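Local coordinates for protein mitochondrial enolase superfamily member 1 (Homo sapiens, PDB 4A35) that catalyses the magnesium-dependent dehydration of L-fuconate to 2-keto-3-deoxy-L-fuconate, a step in the breakdown of L-fucose, at residues Tyr35-Val40 and Gly358-Cys363; Asp251-Trp256 and Ile276-Ser281; Gly305-Asn310 and Ser330-Ser335; Gln324-Asp329 and Ile351-His356. One frame throughout, in Å; residues are numbered along the deposited sequence.

Contact 1: Tyr35-Val40 and Gly358-Cys363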
# COMPACT_ATOMS: atom_id res chain seq x y z
N TYR A 35 8.42 17.12 9.36
CA TYR A 35 8.61 17.06 7.91
C TYR A 35 10.01 16.56 7.59
O TYR A 35 11.02 17.15 7.99
CB TYR A 35 8.38 18.45 7.30
CG TYR A 35 6.94 18.90 7.24
CD1 TYR A 35 5.91 18.13 7.79
CD2 TYR A 35 6.60 20.10 6.62
CE1 TYR A 35 4.57 18.55 7.73
CE2 TYR A 35 5.26 20.51 6.52
CZ TYR A 35 4.25 19.71 7.04
OH TYR A 35 2.94 20.12 6.96
N SER A 36 10.06 15.48 6.84
CA SER A 36 11.32 14.79 6.55
C SER A 36 11.39 14.28 5.12
O SER A 36 10.37 14.23 4.40
CB SER A 36 11.46 13.60 7.51
OG SER A 36 11.47 14.06 8.84
N ALA A 37 12.60 13.80 4.74
CA ALA A 37 12.76 13.22 3.42
C ALA A 37 13.89 12.22 3.38
O ALA A 37 14.89 12.34 4.12
CB ALA A 37 13.07 14.35 2.39
N ALA A 38 13.72 11.21 2.52
CA ALA A 38 14.85 10.33 2.13
C ALA A 38 15.49 11.08 0.93
O ALA A 38 14.81 11.30 -0.09
CB ALA A 38 14.34 8.94 1.75
N TYR A 39 16.70 11.58 1.11
CA TYR A 39 17.36 12.40 0.07
C TYR A 39 18.36 11.57 -0.66
O TYR A 39 19.32 11.06 -0.04
CB TYR A 39 18.04 13.62 0.71
CG TYR A 39 18.70 14.54 -0.30
CD1 TYR A 39 17.94 15.16 -1.30
CD2 TYR A 39 20.05 14.84 -0.22
CE1 TYR A 39 18.53 16.04 -2.21
CE2 TYR A 39 20.66 15.70 -1.14
CZ TYR A 39 19.88 16.33 -2.11
OH TYR A 39 20.44 17.20 -3.02
N VAL A 40 18.14 11.42 -1.98
CA VAL A 40 18.95 10.60 -2.86
C VAL A 40 19.84 11.46 -3.76
O VAL A 40 19.33 12.40 -4.40
CB VAL A 40 18.02 9.69 -3.73
CG1 VAL A 40 18.85 8.85 -4.72
CG2 VAL A 40 17.13 8.81 -2.85
N GLY A 358 3.53 21.17 -0.26
CA GLY A 358 3.97 21.46 1.10
C GLY A 358 5.05 20.48 1.52
O GLY A 358 5.91 20.12 0.70
N GLY A 359 5.03 20.04 2.77
CA GLY A 359 6.04 19.11 3.25
C GLY A 359 7.47 19.58 3.03
O GLY A 359 7.75 20.76 3.22
N VAL A 360 8.37 18.67 2.65
CA VAL A 360 9.77 18.93 2.27
C VAL A 360 9.88 18.87 0.77
O VAL A 360 9.93 17.76 0.22
CB VAL A 360 10.81 17.90 2.89
CG1 VAL A 360 12.25 18.31 2.56
CG2 VAL A 360 10.62 17.75 4.37
N GLY A 361 9.94 20.03 0.12
CA GLY A 361 10.17 20.07 -1.32
C GLY A 361 9.06 19.62 -2.25
O GLY A 361 9.26 19.64 -3.47
N LEU A 362 7.86 19.23 -1.74
CA LEU A 362 6.78 18.86 -2.69
C LEU A 362 6.40 20.04 -3.63
O LEU A 362 6.13 19.78 -4.80
CB LEU A 362 5.52 18.40 -1.92
CG LEU A 362 5.72 17.19 -0.94
CD1 LEU A 362 4.37 16.83 -0.23
CD2 LEU A 362 6.27 15.93 -1.70
N CYS A 363 6.38 21.30 -3.11
CA CYS A 363 6.11 22.50 -3.96
C CYS A 363 7.14 22.55 -5.12
O CYS A 363 6.77 22.74 -6.30
CB CYS A 363 6.18 23.78 -3.13
SG CYS A 363 4.96 23.89 -1.80
O HOH W 1 2.78 20.88 4.34
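Tyr35 and Gly359 have the nearest CA atoms of the two segments, 5.7 Å apart, where the chain entering strand 36-44 passes the glycine-rich turn that leads into helix 362-377. No direct hydrogen bond joins the segments. Instead the Tyr35 ring lies on the bare backbone of Gly359, whose CA is 3.9 Å from the ring centroid and 29° off its normal, a CH-pi contact placed toward the CD2 and CE2 side of the ring. With CG anti to the carbonyl carbon (chi1 -74°), the tyrosine reaches along the turn, and its hydroxyl meets a water 2.7 Å from OH. The same water accepts from Gly359 N at 2.9 Å, so a single water bridges the phenol end of the ring to the turn and probably helps to hold it there. Val360 fills the other half of the contact by splitting its branches: CG2 presses on the peptide between Tyr35 and Ser36, 3.4 Å from Ser36 N, while CG1 meets Ala37 CB at 4.0 Å. A leucine in place of Tyr35 would probably leave the bridging water without its hydroxyl mate and strip the flat cover from Gly359. Tyr35 and Gly358 are both substrate-binding residues by similarity, so the contact brings together pieces of a probable pocket wall from the N-terminal domain and the barrel domain. Strand 36-44 is the middle strand of its antiparallel sheet, between 7-16 and 52-58; helix 63-73 packs on Ala38 and Val40, and Leu362 at the start of helix 362-377 reaches Phe57 of strand 52-58.

Contact 2: Asp251-Trp256 and Ile276-Ser281. With MG (magnesium ion), chain B.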
# COMPACT_ATOMS: atom_id res chain seq x y z
N ASP A 251 -10.04 20.26 4.59
CA ASP A 251 -9.24 19.04 4.46
C ASP A 251 -9.37 18.23 5.75
O ASP A 251 -8.99 18.71 6.82
CB ASP A 251 -7.76 19.43 4.18
CG ASP A 251 -6.85 18.22 3.91
OD1 ASP A 251 -7.30 17.07 4.10
OD2 ASP A 251 -5.66 18.44 3.56
N ALA A 252 -10.01 17.06 5.67
CA ALA A 252 -10.27 16.20 6.83
C ALA A 252 -9.17 15.17 7.04
O ALA A 252 -9.28 14.43 8.02
CB ALA A 252 -11.61 15.50 6.68
N ASN A 253 -8.16 15.07 6.11
CA ASN A 253 -7.04 14.09 6.30
C ASN A 253 -7.53 12.68 6.74
O ASN A 253 -6.95 12.04 7.68
CB ASN A 253 -6.02 14.63 7.35
CG ASN A 253 -5.25 15.81 6.81
OD1 ASN A 253 -5.62 16.96 7.04
ND2 ASN A 253 -4.29 15.55 5.92
N GLN A 254 -8.59 12.16 6.03
CA GLN A 254 -9.08 10.77 6.14
C GLN A 254 -9.78 10.45 7.46
O GLN A 254 -9.97 9.28 7.75
CB GLN A 254 -7.88 9.75 5.96
CG GLN A 254 -6.95 10.11 4.79
CD GLN A 254 -5.58 9.45 4.89
OE1 GLN A 254 -5.25 8.77 5.88
NE2 GLN A 254 -4.72 9.70 3.90
N ARG A 255 -10.17 11.46 8.26
CA ARG A 255 -10.67 11.17 9.59
C ARG A 255 -11.96 10.36 9.67
O ARG A 255 -12.15 9.64 10.65
CB ARG A 255 -10.90 12.49 10.39
CG ARG A 255 -9.54 13.10 10.78
CD ARG A 255 -8.89 12.26 11.91
NE ARG A 255 -9.67 12.36 13.15
CZ ARG A 255 -9.30 11.85 14.32
NH1 ARG A 255 -8.16 11.17 14.43
NH2 ARG A 255 -10.07 12.01 15.39
N TRP A 256 -12.85 10.53 8.69
CA TRP A 256 -14.21 10.05 8.85
C TRP A 256 -14.58 8.75 8.18
O TRP A 256 -13.94 8.36 7.19
CB TRP A 256 -15.18 11.15 8.33
CG TRP A 256 -14.97 12.54 8.92
CD1 TRP A 256 -14.82 12.86 10.24
CD2 TRP A 256 -14.98 13.79 8.20
NE1 TRP A 256 -14.69 14.24 10.38
CE2 TRP A 256 -14.85 14.83 9.15
CE3 TRP A 256 -15.11 14.14 6.83
CZ2 TRP A 256 -14.81 16.19 8.78
CZ3 TRP A 256 -15.18 15.48 6.48
CH2 TRP A 256 -14.99 16.50 7.44
N ILE A 276 -14.18 19.44 -0.08
CA ILE A 276 -13.78 18.69 1.12
C ILE A 276 -12.74 17.68 0.64
O ILE A 276 -13.02 16.84 -0.24
CB ILE A 276 -14.92 18.03 1.98
CG1 ILE A 276 -14.24 17.22 3.14
CG2 ILE A 276 -15.81 17.06 1.14
CD1 ILE A 276 -13.49 18.13 4.27
N GLU A 277 -11.53 17.80 1.20
CA GLU A 277 -10.41 16.97 0.81
C GLU A 277 -10.26 15.77 1.79
O GLU A 277 -10.36 15.94 3.01
CB GLU A 277 -9.16 17.85 0.76
CG GLU A 277 -7.86 17.10 0.45
CD GLU A 277 -6.71 18.10 0.30
OE1 GLU A 277 -7.00 19.26 -0.07
OE2 GLU A 277 -5.52 17.70 0.43
N GLU A 278 -9.93 14.57 1.22
CA GLU A 278 -9.75 13.33 1.95
C GLU A 278 -10.81 13.12 3.05
O GLU A 278 -10.46 12.97 4.23
CB GLU A 278 -8.33 13.25 2.54
CG GLU A 278 -7.26 13.11 1.49
CD GLU A 278 -6.09 12.37 2.09
OE1 GLU A 278 -5.41 12.96 2.96
OE2 GLU A 278 -5.86 11.20 1.70
N PRO A 279 -12.12 13.15 2.72
CA PRO A 279 -13.14 12.93 3.77
C PRO A 279 -13.01 11.55 4.44
O PRO A 279 -13.41 11.40 5.59
CB PRO A 279 -14.47 13.07 3.02
CG PRO A 279 -14.13 12.67 1.56
CD PRO A 279 -12.76 13.34 1.39
N THR A 280 -12.43 10.54 3.75
CA THR A 280 -12.32 9.22 4.36
C THR A 280 -11.00 8.57 3.90
O THR A 280 -10.14 9.28 3.30
CB THR A 280 -13.57 8.36 4.05
OG1 THR A 280 -13.56 7.24 4.92
CG2 THR A 280 -13.67 7.88 2.55
N SER A 281 -10.85 7.29 4.20
CA SER A 281 -9.68 6.45 3.83
C SER A 281 -9.25 6.73 2.35
O SER A 281 -10.12 6.71 1.46
CB SER A 281 -10.01 4.98 4.01
OG SER A 281 -9.06 4.17 3.33
MG MG B . -4.45 17.20 2.25
O HOH W 2 -5.47 15.69 2.96
O HOH W 3 -3.29 12.77 4.57
O HOH W 4 -2.83 16.87 4.00
O HOH W 5 -3.09 18.60 2.07
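Asp251 OD1 and Glu278 OE1 share a magnesium-bound water, 2.6 Å from Asp251 OD1, which joins the two segments through the metal's inner shell; the same OD1 also accepts from Asn253 N at 3.0 Å, closing an Asx turn. The other oxygen of Asp251, OD2, binds magnesium at 2.2 Å and is hydrogen-bonded to Lys223 NZ. Glu277 OE2 binds the ion at 2.2 Å as well; its extended chain brings the carboxylate over that of Asp251, the two planes stacked and 24° apart, while Glu277 OE1 forms a salt bridge with Lys221. Farther along, Gln254 runs beside Glu278, pointing the same way, and NE2 donates almost straight (170°) to the syn side of Glu278 OE2 at 2.9 Å, although the amide and carboxylate planes stand nearly perpendicular. The backbones follow suit, Gln254 N binding Glu278 O at 2.7 Å. A leucine in place of Gln254 is likely to leave Glu278 OE2 without this donor, and Arg103 of the second subunit without the OE1 it binds. Near the far end of the contact Thr280 OG1, which is anti to its own backbone N (chi1 -166°), donates to Trp256 O at 2.6 Å. Ile276 CD1 packs obliquely against the Trp256 ring, with Ala252 CB over one face, offset toward the rim. Glu306 and three waters complete six-fold coordination. Gathering several carboxylates is consistent with a site in which the magnesium ion offsets their charge and, during dehydration, stabilises the enediolate intermediate.

Contact 3: Gly305-Asn310 and Ser330-Ser335; sequences GEQCHN and SCRLGS. With MG (magnesium ion), chain B.
Cys308 and His309 run past Arg332 and Leu333 without a direct hydrogen bond between the segments, the nearest CA atoms being those of Asn310 and Leu333, 5.5 Å apart. Arg332 carries most of the contact. Its chain leaves anti to the backbone N (chi1 178°) and then bends twice, laying CG 3.4 Å from Cys308 O and bringing the guanidinium beside Gln307, in the type I turn of Gly305 to Cys308. Gln307 NE2 sits over one face of that guanidinium, 3.1 Å from Arg332 NH2, with the amide and guanidinium planes 45° apart. Both are donors, so the approach is a packing contact and not a hydrogen bond, and each group has its polar partner outside the two segments: Gln307 OE1 accepts from Gln254 NE2, and Arg332 NH2 donates to Trp104 O of the second subunit, whose ring also makes a cation-pi contact with the arginine. In the guanidinium plane, at its edge, a water accepts from Arg332 NE at 2.8 Å and donates to Glu306 O. These are neighbouring beta-alpha loops at the C-terminal ends of strands 301-304 and 325-326 in the barrel of the enolase superfamily, and the first of them delivers Glu306, whose OE1 binds magnesium at 2.1 Å. A second water bridges the backbones, donating to Arg332 O and to His309 O, 2.7 Å from His309 O. Leu333 inserts CD2 against Asn310 CA at 3.5 Å, while Asn310 OD1 caps Val312 N at the start of helix 311-319.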
# COMPACT_ATOMS: atom_id res chain seq x y z
N GLY A 305 -6.41 12.37 -3.11
CA GLY A 305 -5.28 11.88 -3.87
C GLY A 305 -3.90 11.96 -3.27
O GLY A 305 -3.03 11.23 -3.74
N GLU A 306 -3.65 12.88 -2.33
CA GLU A 306 -2.28 13.02 -1.82
C GLU A 306 -1.68 11.69 -1.27
O GLU A 306 -0.46 11.56 -1.36
CB GLU A 306 -2.18 14.09 -0.73
CG GLU A 306 -2.74 13.66 0.61
CD GLU A 306 -2.72 14.81 1.58
OE1 GLU A 306 -3.26 15.87 1.21
OE2 GLU A 306 -2.12 14.67 2.67
N GLN A 307 -2.51 10.73 -0.69
CA GLN A 307 -1.98 9.48 -0.18
C GLN A 307 -2.44 8.31 -1.05
O GLN A 307 -2.25 7.15 -0.68
CB GLN A 307 -2.38 9.25 1.31
CG GLN A 307 -1.61 10.21 2.25
CD GLN A 307 -1.27 9.58 3.59
OE1 GLN A 307 -1.74 10.02 4.65
NE2 GLN A 307 -0.32 8.65 3.60
N CYS A 308 -3.10 8.63 -2.21
CA CYS A 308 -3.53 7.63 -3.17
C CYS A 308 -2.28 6.91 -3.71
O CYS A 308 -1.43 7.57 -4.32
CB CYS A 308 -4.29 8.32 -4.28
SG CYS A 308 -4.76 7.19 -5.56
N HIS A 309 -2.11 5.65 -3.39
CA HIS A 309 -0.82 4.97 -3.62
C HIS A 309 -0.34 4.69 -5.06
O HIS A 309 0.88 4.58 -5.26
CB HIS A 309 -0.68 3.71 -2.73
CG HIS A 309 -1.74 2.66 -2.92
ND1 HIS A 309 -1.63 1.73 -3.93
CD2 HIS A 309 -2.89 2.46 -2.25
CE1 HIS A 309 -2.70 0.95 -3.83
NE2 HIS A 309 -3.51 1.37 -2.87
N ASN A 310 -1.24 4.56 -6.05
CA ASN A 310 -0.76 4.31 -7.42
C ASN A 310 -1.87 4.67 -8.40
O ASN A 310 -2.97 5.07 -7.98
CB ASN A 310 -0.20 2.87 -7.61
CG ASN A 310 -1.21 1.75 -7.45
OD1 ASN A 310 -2.41 1.92 -7.74
ND2 ASN A 310 -0.76 0.61 -6.91
N SER A 330 3.78 14.39 -6.16
CA SER A 330 5.06 14.18 -6.85
C SER A 330 5.89 13.05 -6.21
O SER A 330 6.77 12.51 -6.88
CB SER A 330 5.87 15.49 -6.80
OG SER A 330 6.18 15.93 -5.48
N CYS A 331 5.69 12.76 -4.91
CA CYS A 331 6.54 11.79 -4.17
C CYS A 331 5.79 10.53 -3.60
O CYS A 331 6.46 9.63 -3.07
CB CYS A 331 7.29 12.52 -3.05
SG CYS A 331 8.50 13.71 -3.69
N ARG A 332 4.47 10.45 -3.73
CA ARG A 332 3.64 9.32 -3.32
C ARG A 332 3.52 8.34 -4.52
O ARG A 332 3.63 7.14 -4.35
CB ARG A 332 2.23 9.82 -2.93
CG ARG A 332 1.26 8.63 -2.52
CD ARG A 332 1.74 7.80 -1.32
NE ARG A 332 1.95 8.67 -0.15
CZ ARG A 332 2.18 8.22 1.08
NH1 ARG A 332 2.24 6.90 1.32
NH2 ARG A 332 2.33 9.08 2.09
N LEU A 333 3.24 8.89 -5.71
CA LEU A 333 3.17 8.07 -6.93
C LEU A 333 4.59 7.77 -7.43
O LEU A 333 5.58 8.33 -6.90
CB LEU A 333 2.38 8.85 -8.02
CG LEU A 333 0.88 9.10 -7.71
CD1 LEU A 333 0.24 9.90 -8.86
CD2 LEU A 333 0.05 7.76 -7.59
N GLY A 334 4.67 6.92 -8.44
CA GLY A 334 5.93 6.50 -9.03
C GLY A 334 6.61 7.59 -9.86
O GLY A 334 6.74 7.45 -11.08
N SER A 335 6.99 8.72 -9.20
CA SER A 335 7.74 9.86 -9.75
C SER A 335 7.01 10.49 -10.98
O SER A 335 5.80 10.41 -11.11
CB SER A 335 9.17 9.42 -10.05
OG SER A 335 10.04 10.46 -10.52
MG MG B . -4.45 17.20 2.25
O HOH W 6 1.81 11.47 0.30
O HOH W 4 -2.83 16.87 4.00
O HOH W 7 2.50 4.91 -3.07
O HOH W 2 -5.47 15.69 2.96
O HOH W 5 -3.09 18.60 2.07

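Contact 4: Gln324-Asp329 and Ile351-His356; sequences QFLQID and IPVCPH
Ile328 lays CG1 across Val353, 3.8 Å from its CG1, and runs alongside Pro355, whose CG lies 4.0 Å from the same Ile328 atom. On the opposite side of the chain Phe325 CD2 lies 3.9 Å from Cys354 SG in an oblique sulfur-aromatic contact. Pro352 CG is near the same ring atom. Between these apolar groups the backbones run in broadly the same direction, 40° apart. Leu326 is held on both sides, its N donating to Pro352 O at 2.9 Å and its O accepting from Cys354 N, the latter from above the carbonyl plane. The next bond skips to Ile328 O, which accepts from His356 N at 2.9 Å; Ile328 N itself is buried without a partner. At the end Asp329 lies alongside His356, pointing the same way, and meets the edge of its ring: with CG anti to the backbone N (chi1 -176°), OD1 accepts from His356 ND1 at 2.6 Å, lying in the ring plane although the carboxylate is turned 44° against it. This bond would hold the imidazole against rotation. Asp329 OD2 is occupied by Cys331 N, which steadies the carboxylate, while a water donates to His356 O at 2.8 Å and weakly to Asp329 OD1. Gln327 NE2 extends to Glu277 OE1, linking the pair of segments to a magnesium ligand. His356 is a predicted active-site residue, and a histidine backed by an aspartate from the preceding strand end is a hallmark of the mandelate racemase group of enolase-superfamily barrels.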
# COMPACT_ATOMS: atom_id res chain seq x y z
N GLN A 324 -14.32 15.41 -7.57
CA GLN A 324 -14.46 16.59 -8.45
C GLN A 324 -13.08 17.22 -8.71
O GLN A 324 -12.93 17.99 -9.67
CB GLN A 324 -15.41 17.63 -7.84
CG GLN A 324 -16.90 17.25 -7.96
CD GLN A 324 -17.24 15.90 -7.34
OE1 GLN A 324 -17.10 15.67 -6.13
NE2 GLN A 324 -17.65 14.94 -8.18
N PHE A 325 -12.09 16.97 -7.83
CA PHE A 325 -10.72 17.53 -7.94
C PHE A 325 -9.74 16.44 -7.60
O PHE A 325 -9.88 15.78 -6.55
CB PHE A 325 -10.52 18.71 -6.97
CG PHE A 325 -11.60 19.77 -7.08
CD1 PHE A 325 -12.76 19.68 -6.30
CD2 PHE A 325 -11.42 20.90 -7.88
CE1 PHE A 325 -13.73 20.71 -6.33
CE2 PHE A 325 -12.39 21.91 -7.92
CZ PHE A 325 -13.54 21.81 -7.15
N LEU A 326 -8.82 16.20 -8.52
CA LEU A 326 -7.87 15.08 -8.36
C LEU A 326 -6.55 15.63 -7.91
O LEU A 326 -5.95 16.43 -8.61
CB LEU A 326 -7.79 14.31 -9.70
CG LEU A 326 -6.99 12.99 -9.66
CD1 LEU A 326 -7.47 12.04 -10.77
CD2 LEU A 326 -5.46 13.27 -9.85
N GLN A 327 -6.05 15.12 -6.78
CA GLN A 327 -4.82 15.69 -6.22
C GLN A 327 -3.63 14.76 -6.40
O GLN A 327 -3.39 13.91 -5.56
CB GLN A 327 -5.05 16.04 -4.74
CG GLN A 327 -6.28 17.01 -4.69
CD GLN A 327 -6.76 17.30 -3.34
OE1 GLN A 327 -7.11 16.39 -2.58
NE2 GLN A 327 -6.82 18.59 -3.03
N ILE A 328 -2.83 15.02 -7.44
CA ILE A 328 -1.60 14.28 -7.63
C ILE A 328 -0.57 14.65 -6.55
O ILE A 328 -0.65 15.72 -5.94
CB ILE A 328 -0.98 14.52 -9.05
CG1 ILE A 328 -0.56 16.00 -9.28
CG2 ILE A 328 -1.86 13.84 -10.18
CD1 ILE A 328 0.35 16.28 -10.62
N ASP A 329 0.38 13.74 -6.30
CA ASP A 329 1.49 14.02 -5.42
C ASP A 329 2.77 13.52 -6.13
O ASP A 329 2.81 12.40 -6.65
CB ASP A 329 1.33 13.40 -4.04
CG ASP A 329 2.53 13.84 -3.19
OD1 ASP A 329 2.45 14.93 -2.58
OD2 ASP A 329 3.54 13.11 -3.15
N ILE A 351 -11.44 15.67 -15.66
CA ILE A 351 -11.44 15.96 -14.23
C ILE A 351 -10.23 16.89 -13.95
O ILE A 351 -9.11 16.58 -14.36
CB ILE A 351 -11.42 14.68 -13.34
CG1 ILE A 351 -12.81 13.91 -13.50
CG2 ILE A 351 -11.15 14.99 -11.90
CD1 ILE A 351 -14.07 14.72 -13.04
N PRO A 352 -10.45 18.03 -13.24
CA PRO A 352 -9.31 18.95 -12.97
C PRO A 352 -8.34 18.40 -11.94
O PRO A 352 -8.74 17.78 -10.94
CB PRO A 352 -10.00 20.22 -12.43
CG PRO A 352 -11.27 19.72 -11.77
CD PRO A 352 -11.71 18.56 -12.68
N VAL A 353 -7.04 18.68 -12.18
CA VAL A 353 -5.97 18.27 -11.29
C VAL A 353 -5.57 19.50 -10.44
O VAL A 353 -5.23 20.58 -10.99
CB VAL A 353 -4.74 17.63 -12.03
CG1 VAL A 353 -3.59 17.31 -11.09
CG2 VAL A 353 -5.15 16.37 -12.80
N CYS A 354 -5.56 19.30 -9.12
CA CYS A 354 -5.17 20.31 -8.10
C CYS A 354 -4.10 19.69 -7.23
O CYS A 354 -4.39 18.95 -6.27
CB CYS A 354 -6.39 20.74 -7.28
SG CYS A 354 -7.62 21.64 -8.25
N PRO A 355 -2.83 19.87 -7.60
CA PRO A 355 -1.78 19.10 -6.91
C PRO A 355 -1.71 19.31 -5.39
O PRO A 355 -2.00 20.42 -4.89
CB PRO A 355 -0.48 19.63 -7.54
CG PRO A 355 -0.89 19.99 -8.92
CD PRO A 355 -2.28 20.60 -8.78
N HIS A 356 -1.28 18.26 -4.69
CA HIS A 356 -0.93 18.37 -3.30
C HIS A 356 0.51 18.88 -3.24
O HIS A 356 1.36 18.53 -4.08
CB HIS A 356 -1.07 16.99 -2.58
CG HIS A 356 -0.41 16.91 -1.23
ND1 HIS A 356 0.81 16.24 -1.05
CD2 HIS A 356 -0.81 17.39 -0.03
CE1 HIS A 356 1.09 16.33 0.24
NE2 HIS A 356 0.14 16.99 0.90
O HOH W 8 -4.46 20.42 -3.47
O HOH W 9 3.54 16.80 -4.40

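Overall arrangement
Contacts 2, 3 and 4 follow one another round the barrel domain, where strands 247-251, 275-277, 301-304 and 325-326 belong to one parallel sheet. Along the chain contact 2 closes before contact 3 opens, whereas the segments of contacts 3 and 4 alternate. Their centres lie about 16 Å apart for contacts 2 and 3 and about 11 Å for contacts 3 and 4, with contacts 2 and 3 sharing the magnesium ion and both touching the second subunit. Contact 1 spans all of them in sequence and brings in the antiparallel sheet of the N-terminal domain; Leu362 ties it to contacts 3 and 4. Metal site, predicted catalytic histidine and probable substrate-binding residues thus converge between two domains.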